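Long-range contact in putative DsbA oxidoreductase SCO1869 (Streptomyces coelicolor A3, PDB 3GL5), which is probably a thiol-disulfide oxidoreductase of the DsbA-like thioredoxin family, although its cellular role is not established: residues 101-112 with 158-169. Numbering follows the deposited sequence.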
ATOM      1  N   PHE A 101      14.387 -15.932   0.223  1.00 26.46           N
ATOM      2  CA  PHE A 101      14.429 -14.814   1.110  1.00 28.17           C
ATOM      3  C   PHE A 101      14.840 -13.538   0.377  1.00 28.15           C
ATOM      4  O   PHE A 101      14.171 -12.512   0.486  1.00 27.83           O
ATOM      5  CB  PHE A 101      15.364 -15.069   2.310  1.00 26.82           C
ATOM      6  CG  PHE A 101      15.421 -13.901   3.272  1.00 29.04           C
ATOM      7  CD1 PHE A 101      14.262 -13.446   3.914  1.00 25.80           C
ATOM      8  CD2 PHE A 101      16.619 -13.241   3.529  1.00 27.60           C
ATOM      9  CE1 PHE A 101      14.308 -12.358   4.797  1.00 24.91           C
ATOM     10  CE2 PHE A 101      16.661 -12.155   4.461  1.00 27.33           C
ATOM     11  CZ  PHE A 101      15.501 -11.721   5.065  1.00 24.54           C
ATOM     12  N   ASP A 102      15.959 -13.619  -0.335  1.00 29.02           N
ATOM     13  CA  ASP A 102      16.505 -12.506  -1.110  1.00 30.00           C
ATOM     14  C   ASP A 102      15.602 -12.076  -2.272  1.00 30.21           C
ATOM     15  O   ASP A 102      15.486 -10.864  -2.581  1.00 29.52           O
ATOM     16  CB  ASP A 102      17.913 -12.857  -1.600  1.00 30.89           C
ATOM     17  CG  ASP A 102      18.922 -12.867  -0.449  1.00 34.26           C
ATOM     18  OD1 ASP A 102      18.664 -12.141   0.534  1.00 36.06           O
ATOM     19  OD2 ASP A 102      19.938 -13.599  -0.495  1.00 39.09           O
ATOM     20  N   LEU A 103      14.943 -13.051  -2.894  1.00 29.07           N
ATOM     21  CA  LEU A 103      13.965 -12.715  -3.909  1.00 29.51           C
ATOM     22  C   LEU A 103      12.882 -11.835  -3.293  1.00 28.59           C
ATOM     23  O   LEU A 103      12.484 -10.831  -3.859  1.00 29.55           O
ATOM     24  CB  LEU A 103      13.362 -14.001  -4.496  1.00 30.70           C
ATOM     25  CG  LEU A 103      14.144 -14.727  -5.597  1.00 31.49           C
ATOM     26  CD1 LEU A 103      15.429 -15.330  -5.056  1.00 33.92           C
ATOM     27  CD2 LEU A 103      13.287 -15.818  -6.165  1.00 36.45           C
ATOM     28  N   HIS A 104      12.408 -12.206  -2.113  1.00 27.75           N
ATOM     29  CA  HIS A 104      11.378 -11.436  -1.468  1.00 26.95           C
ATOM     30  C   HIS A 104      11.831 -10.029  -1.078  1.00 26.24           C
ATOM     31  O   HIS A 104      11.045  -9.087  -1.198  1.00 26.84           O
ATOM     32  CB  HIS A 104      10.772 -12.196  -0.281  1.00 26.95           C
ATOM     33  CG  HIS A 104       9.861 -13.313  -0.701  1.00 28.24           C
ATOM     34  ND1 HIS A 104       8.612 -13.087  -1.239  1.00 26.35           N
ATOM     35  CD2 HIS A 104      10.029 -14.664  -0.688  1.00 27.15           C
ATOM     36  CE1 HIS A 104       8.030 -14.245  -1.513  1.00 30.09           C
ATOM     37  NE2 HIS A 104       8.861 -15.217  -1.176  1.00 29.25           N
ATOM     38  N   ARG A 105      13.067  -9.894  -0.614  1.00 25.36           N
ATOM     39  CA  ARG A 105      13.632  -8.566  -0.307  1.00 25.68           C
ATOM     40  C   ARG A 105      13.645  -7.688  -1.553  1.00 25.14           C
ATOM     41  O   ARG A 105      13.227  -6.510  -1.503  1.00 23.13           O
ATOM     42  CB  ARG A 105      15.036  -8.680   0.299  1.00 25.80           C
ATOM     43  CG  ARG A 105      15.015  -9.423   1.648  1.00 25.26           C
ATOM     44  CD  ARG A 105      16.288  -9.228   2.447  1.00 27.82           C
ATOM     45  NE  ARG A 105      17.489  -9.722   1.742  1.00 28.51           N
ATOM     46  CZ  ARG A 105      18.436  -8.944   1.201  1.00 26.56           C
ATOM     47  NH1 ARG A 105      18.358  -7.611   1.236  1.00 27.23           N
ATOM     48  NH2 ARG A 105      19.476  -9.499   0.626  1.00 24.00           N
ATOM     49  N   LEU A 106      14.039  -8.286  -2.678  1.00 24.73           N
ATOM     50  CA  LEU A 106      14.016  -7.591  -3.968  1.00 25.47           C
ATOM     51  C   LEU A 106      12.615  -7.289  -4.453  1.00 26.13           C
ATOM     52  O   LEU A 106      12.421  -6.271  -5.122  1.00 27.22           O
ATOM     53  CB  LEU A 106      14.781  -8.352  -5.049  1.00 26.12           C
ATOM     54  CG  LEU A 106      16.308  -8.341  -4.972  1.00 25.14           C
ATOM     55  CD1 LEU A 106      16.779  -9.220  -6.137  1.00 27.20           C
ATOM     56  CD2 LEU A 106      16.933  -6.926  -5.062  1.00 25.49           C
ATOM     57  N   LEU A 107      11.628  -8.150  -4.127  1.00 25.92           N
ATOM     58  CA  LEU A 107      10.243  -7.819  -4.449  1.00 25.60           C
ATOM     59  C   LEU A 107       9.796  -6.542  -3.711  1.00 25.96           C
ATOM     60  O   LEU A 107       8.983  -5.783  -4.228  1.00 25.53           O
ATOM     61  CB  LEU A 107       9.285  -8.978  -4.178  1.00 24.40           C
ATOM     62  CG  LEU A 107       9.419 -10.137  -5.187  1.00 24.69           C
ATOM     63  CD1 LEU A 107       8.781 -11.431  -4.645  1.00 25.19           C
ATOM     64  CD2 LEU A 107       8.759  -9.778  -6.542  1.00 23.48           C
ATOM     65  N   HIS A 108      10.294  -6.354  -2.497  1.00 25.33           N
ATOM     66  CA  HIS A 108       9.998  -5.154  -1.735  1.00 26.89           C
ATOM     67  C   HIS A 108      10.709  -3.924  -2.292  1.00 27.24           C
ATOM     68  O   HIS A 108      10.105  -2.889  -2.381  1.00 28.90           O
ATOM     69  CB  HIS A 108      10.245  -5.360  -0.229  1.00 25.61           C
ATOM     70  CG  HIS A 108       9.115  -6.071   0.442  1.00 26.84           C
ATOM     71  ND1 HIS A 108       8.111  -5.411   1.114  1.00 26.10           N
ATOM     72  CD2 HIS A 108       8.778  -7.385   0.462  1.00 27.52           C
ATOM     73  CE1 HIS A 108       7.227  -6.288   1.561  1.00 26.90           C
ATOM     74  NE2 HIS A 108       7.613  -7.495   1.180  1.00 28.15           N
ATOM     75  N   LEU A 109      11.959  -4.035  -2.698  1.00 28.32           N
ATOM     76  CA  LEU A 109      12.551  -2.999  -3.582  1.00 30.22           C
ATOM     77  C   LEU A 109      11.619  -2.607  -4.741  1.00 31.88           C
ATOM     78  O   LEU A 109      11.217  -1.433  -4.875  1.00 32.02           O
ATOM     79  CB  LEU A 109      13.922  -3.428  -4.111  1.00 29.40           C
ATOM     80  CG  LEU A 109      14.573  -2.515  -5.171  1.00 28.84           C
ATOM     81  CD1 LEU A 109      14.614  -1.025  -4.727  1.00 29.97           C
ATOM     82  CD2 LEU A 109      15.970  -3.005  -5.469  1.00 24.47           C
ATOM     83  N   ALA A 110      11.233  -3.596  -5.549  1.00 33.02           N
ATOM     84  CA  ALA A 110      10.210  -3.400  -6.589  1.00 33.87           C
ATOM     85  C   ALA A 110       8.899  -2.753  -6.107  1.00 34.83           C
ATOM     86  O   ALA A 110       8.350  -1.897  -6.787  1.00 35.02           O
ATOM     87  CB  ALA A 110       9.898  -4.750  -7.316  1.00 33.36           C
ATOM     88  N   LYS A 111       8.372  -3.166  -4.955  1.00 36.41           N
ATOM     89  CA  LYS A 111       7.045  -2.679  -4.523  1.00 37.76           C
ATOM     90  C   LYS A 111       7.153  -1.168  -4.296  1.00 38.86           C
ATOM     91  O   LYS A 111       6.196  -0.376  -4.544  1.00 39.29           O
ATOM     92  CB  LYS A 111       6.611  -3.403  -3.245  1.00 38.29           C
ATOM     93  CG  LYS A 111       5.341  -2.861  -2.569  1.00 38.64           C
ATOM     94  CD  LYS A 111       5.307  -3.225  -1.081  1.00 38.12           C
ATOM     95  CE  LYS A 111       3.909  -3.690  -0.687  1.00 39.52           C
ATOM     96  NZ  LYS A 111       3.594  -3.493   0.764  1.00 38.97           N
ATOM     97  N   GLU A 112       8.359  -0.798  -3.869  1.00 39.04           N
ATOM     98  CA  GLU A 112       8.751   0.569  -3.610  1.00 39.41           C
ATOM     99  C   GLU A 112       9.519   1.184  -4.794  1.00 39.50           C
ATOM    100  O   GLU A 112      10.272   2.151  -4.636  1.00 41.13           O
ATOM    101  CB  GLU A 112       9.583   0.623  -2.342  1.00 38.77           C
ATOM    102  CG  GLU A 112       9.430   1.870  -1.611  1.00 39.04           C
ATOM    103  CD  GLU A 112      10.713   2.256  -0.942  1.00 38.84           C
ATOM    104  OE1 GLU A 112      11.104   1.526  -0.014  1.00 33.87           O
ATOM    105  OE2 GLU A 112      11.315   3.283  -1.367  1.00 37.83           O
ATOM    106  N   VAL A 158      20.868  -3.885  -2.601  1.00 31.66           N
ATOM    107  CA  VAL A 158      19.888  -4.649  -1.796  1.00 32.28           C
ATOM    108  C   VAL A 158      20.384  -6.099  -1.540  1.00 32.67           C
ATOM    109  O   VAL A 158      20.340  -6.600  -0.426  1.00 33.00           O
ATOM    110  CB  VAL A 158      18.468  -4.584  -2.417  1.00 32.28           C
ATOM    111  CG1 VAL A 158      17.518  -5.574  -1.740  1.00 31.86           C
ATOM    112  CG2 VAL A 158      17.913  -3.178  -2.277  1.00 31.58           C
ATOM    113  N   LEU A 159      20.927  -6.723  -2.576  1.00 33.41           N
ATOM    114  CA  LEU A 159      21.425  -8.078  -2.476  1.00 34.08           C
ATOM    115  C   LEU A 159      22.663  -8.164  -1.613  1.00 34.82           C
ATOM    116  O   LEU A 159      22.854  -9.169  -0.920  1.00 36.42           O
ATOM    117  CB  LEU A 159      21.706  -8.640  -3.860  1.00 33.52           C
ATOM    118  CG  LEU A 159      20.429  -9.053  -4.572  1.00 35.02           C
ATOM    119  CD1 LEU A 159      20.665  -9.254  -6.069  1.00 33.93           C
ATOM    120  CD2 LEU A 159      19.854 -10.308  -3.930  1.00 33.40           C
ATOM    121  N   ALA A 160      23.487  -7.112  -1.639  1.00 34.09           N
ATOM    122  CA  ALA A 160      24.699  -7.029  -0.816  1.00 33.96           C
ATOM    123  C   ALA A 160      24.400  -6.744   0.662  1.00 34.16           C
ATOM    124  O   ALA A 160      25.217  -7.066   1.549  1.00 33.99           O
ATOM    125  CB  ALA A 160      25.683  -5.952  -1.384  1.00 32.36           C
ATOM    126  N   ASP A 161      23.257  -6.114   0.931  1.00 34.37           N
ATOM    127  CA  ASP A 161      22.902  -5.759   2.312  1.00 34.55           C
ATOM    128  C   ASP A 161      21.727  -6.602   2.823  1.00 34.45           C
ATOM    129  O   ASP A 161      20.573  -6.241   2.561  1.00 34.92           O
ATOM    130  CB  ASP A 161      22.543  -4.280   2.403  1.00 34.47           C
ATOM    131  CG  ASP A 161      22.191  -3.855   3.816  1.00 36.13           C
ATOM    132  OD1 ASP A 161      22.387  -4.667   4.759  1.00 34.77           O
ATOM    133  OD2 ASP A 161      21.729  -2.695   3.990  1.00 37.17           O
ATOM    134  N   PRO A 162      22.019  -7.715   3.559  1.00 33.99           N
ATOM    135  CA  PRO A 162      20.978  -8.632   4.091  1.00 33.44           C
ATOM    136  C   PRO A 162      19.821  -7.956   4.839  1.00 32.59           C
ATOM    137  O   PRO A 162      18.695  -8.433   4.752  1.00 32.64           O
ATOM    138  CB  PRO A 162      21.743  -9.564   5.045  1.00 33.59           C
ATOM    139  CG  PRO A 162      23.205  -9.006   5.117  1.00 34.17           C
ATOM    140  CD  PRO A 162      23.383  -8.179   3.887  1.00 34.05           C
ATOM    141  N   ALA A 163      20.088  -6.867   5.555  1.00 31.37           N
ATOM    142  CA  ALA A 163      19.022  -6.169   6.283  1.00 30.06           C
ATOM    143  C   ALA A 163      18.095  -5.360   5.377  1.00 29.39           C
ATOM    144  O   ALA A 163      17.002  -5.013   5.800  1.00 28.72           O
ATOM    145  CB  ALA A 163      19.612  -5.263   7.386  1.00 30.58           C
ATOM    146  N   ALA A 164      18.548  -5.049   4.156  1.00 28.27           N
ATOM    147  CA  ALA A 164      17.763  -4.306   3.183  1.00 27.77           C
ATOM    148  C   ALA A 164      16.452  -5.015   2.896  1.00 28.24           C
ATOM    149  O   ALA A 164      16.450  -6.057   2.216  1.00 28.88           O
ATOM    150  CB  ALA A 164      18.550  -4.107   1.887  1.00 26.89           C
ATOM    151  N   TYR A 165      15.356  -4.434   3.405  1.00 27.80           N
ATOM    152  CA  TYR A 165      13.982  -4.892   3.220  1.00 27.98           C
ATOM    153  C   TYR A 165      13.608  -6.142   4.022  1.00 29.07           C
ATOM    154  O   TYR A 165      12.489  -6.689   3.871  1.00 28.73           O
ATOM    155  CB  TYR A 165      13.630  -5.071   1.725  1.00 27.69           C
ATOM    156  CG  TYR A 165      13.542  -3.752   1.023  1.00 26.85           C
ATOM    157  CD1 TYR A 165      12.505  -2.876   1.305  1.00 25.98           C
ATOM    158  CD2 TYR A 165      14.514  -3.353   0.111  1.00 27.48           C
ATOM    159  CE1 TYR A 165      12.415  -1.629   0.674  1.00 27.77           C
ATOM    160  CE2 TYR A 165      14.434  -2.107  -0.526  1.00 26.95           C
ATOM    161  CZ  TYR A 165      13.375  -1.258  -0.241  1.00 27.09           C
ATOM    162  OH  TYR A 165      13.286  -0.005  -0.828  1.00 30.39           O
ATOM    163  N   ALA A 166      14.528  -6.584   4.876  1.00 29.27           N
ATOM    164  CA  ALA A 166      14.274  -7.757   5.710  1.00 29.77           C
ATOM    165  C   ALA A 166      13.058  -7.550   6.634  1.00 29.95           C
ATOM    166  O   ALA A 166      12.251  -8.464   6.834  1.00 29.84           O
ATOM    167  CB  ALA A 166      15.535  -8.121   6.518  1.00 28.71           C
ATOM    168  N   ASP A 167      12.943  -6.350   7.197  1.00 30.30           N
ATOM    169  CA  ASP A 167      11.862  -6.050   8.141  1.00 30.86           C
ATOM    170  C   ASP A 167      10.515  -6.175   7.440  1.00 30.27           C
ATOM    171  O   ASP A 167       9.538  -6.727   7.997  1.00 29.77           O
ATOM    172  CB  ASP A 167      12.015  -4.632   8.678  1.00 31.26           C
ATOM    173  CG  ASP A 167      13.082  -4.505   9.785  1.00 34.04           C
ATOM    174  OD1 ASP A 167      13.648  -5.521  10.280  1.00 34.24           O
ATOM    175  OD2 ASP A 167      13.327  -3.343  10.194  1.00 35.97           O
ATOM    176  N   GLU A 168      10.500  -5.676   6.212  1.00 29.04           N
ATOM    177  CA  GLU A 168       9.325  -5.663   5.379  1.00 29.73           C
ATOM    178  C   GLU A 168       8.904  -7.090   5.002  1.00 28.89           C
ATOM    179  O   GLU A 168       7.730  -7.424   5.031  1.00 29.40           O
ATOM    180  CB  GLU A 168       9.596  -4.847   4.104  1.00 30.34           C
ATOM    181  CG  GLU A 168       9.622  -3.334   4.322  1.00 32.65           C
ATOM    182  CD  GLU A 168      10.925  -2.846   4.936  1.00 36.91           C
ATOM    183  OE1 GLU A 168      11.878  -3.634   5.161  1.00 38.31           O
ATOM    184  OE2 GLU A 168      11.001  -1.642   5.187  1.00 40.45           O
ATOM    185  N   VAL A 169       9.863  -7.930   4.644  1.00 28.32           N
ATOM    186  CA  VAL A 169       9.545  -9.331   4.393  1.00 26.90           C
ATOM    187  C   VAL A 169       8.935  -9.989   5.631  1.00 27.09           C
ATOM    188  O   VAL A 169       7.870 -10.614   5.546  1.00 28.74           O
ATOM    189  CB  VAL A 169      10.776 -10.102   3.902  1.00 27.47           C
ATOM    190  CG1 VAL A 169      10.448 -11.620   3.759  1.00 23.12           C
ATOM    191  CG2 VAL A 169      11.217  -9.492   2.569  1.00 26.16           C
TER
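R105 of helix 101-111 donates to the carbonyls of V158, near the end of helix 152-160, and A164, in the following turn, within the helical part of this DsbA-like thioredoxin fold. NH1 meets A164 O at 2.6 Å, on a lone pair in the carbonyl plane, and V158 O at 2.8 Å, from above that carbonyl's plane. P162 O lies over one guanidinium face. A bend at chi3 (-60°) carries NE toward D102; NE and NH2 both meet D102 OD1, side-on, in a salt bridge. A leucine here would probably leave both carbonyls without this donor and D102 without its mate.

Apolar packing flanks the turn. L106 and V158 lie alongside each other, running in opposite directions, L106 CD2 3.6 Å from V158 CG1, while V169 fits as a knob among F101, H104, R105 and H108.

E168 CB and C lie over one face of the H108 ring, CB 3.4 Å from ND1, while H108 NE2 is hydrogen-bonded to S42. Y165, the N-cap of helix 166-178, lays one ring face against the H108-L109 backbone, L109 N over its centre. Its OH donates to E112 OE1 at 2.8 Å, from 63° out of the carboxylate plane.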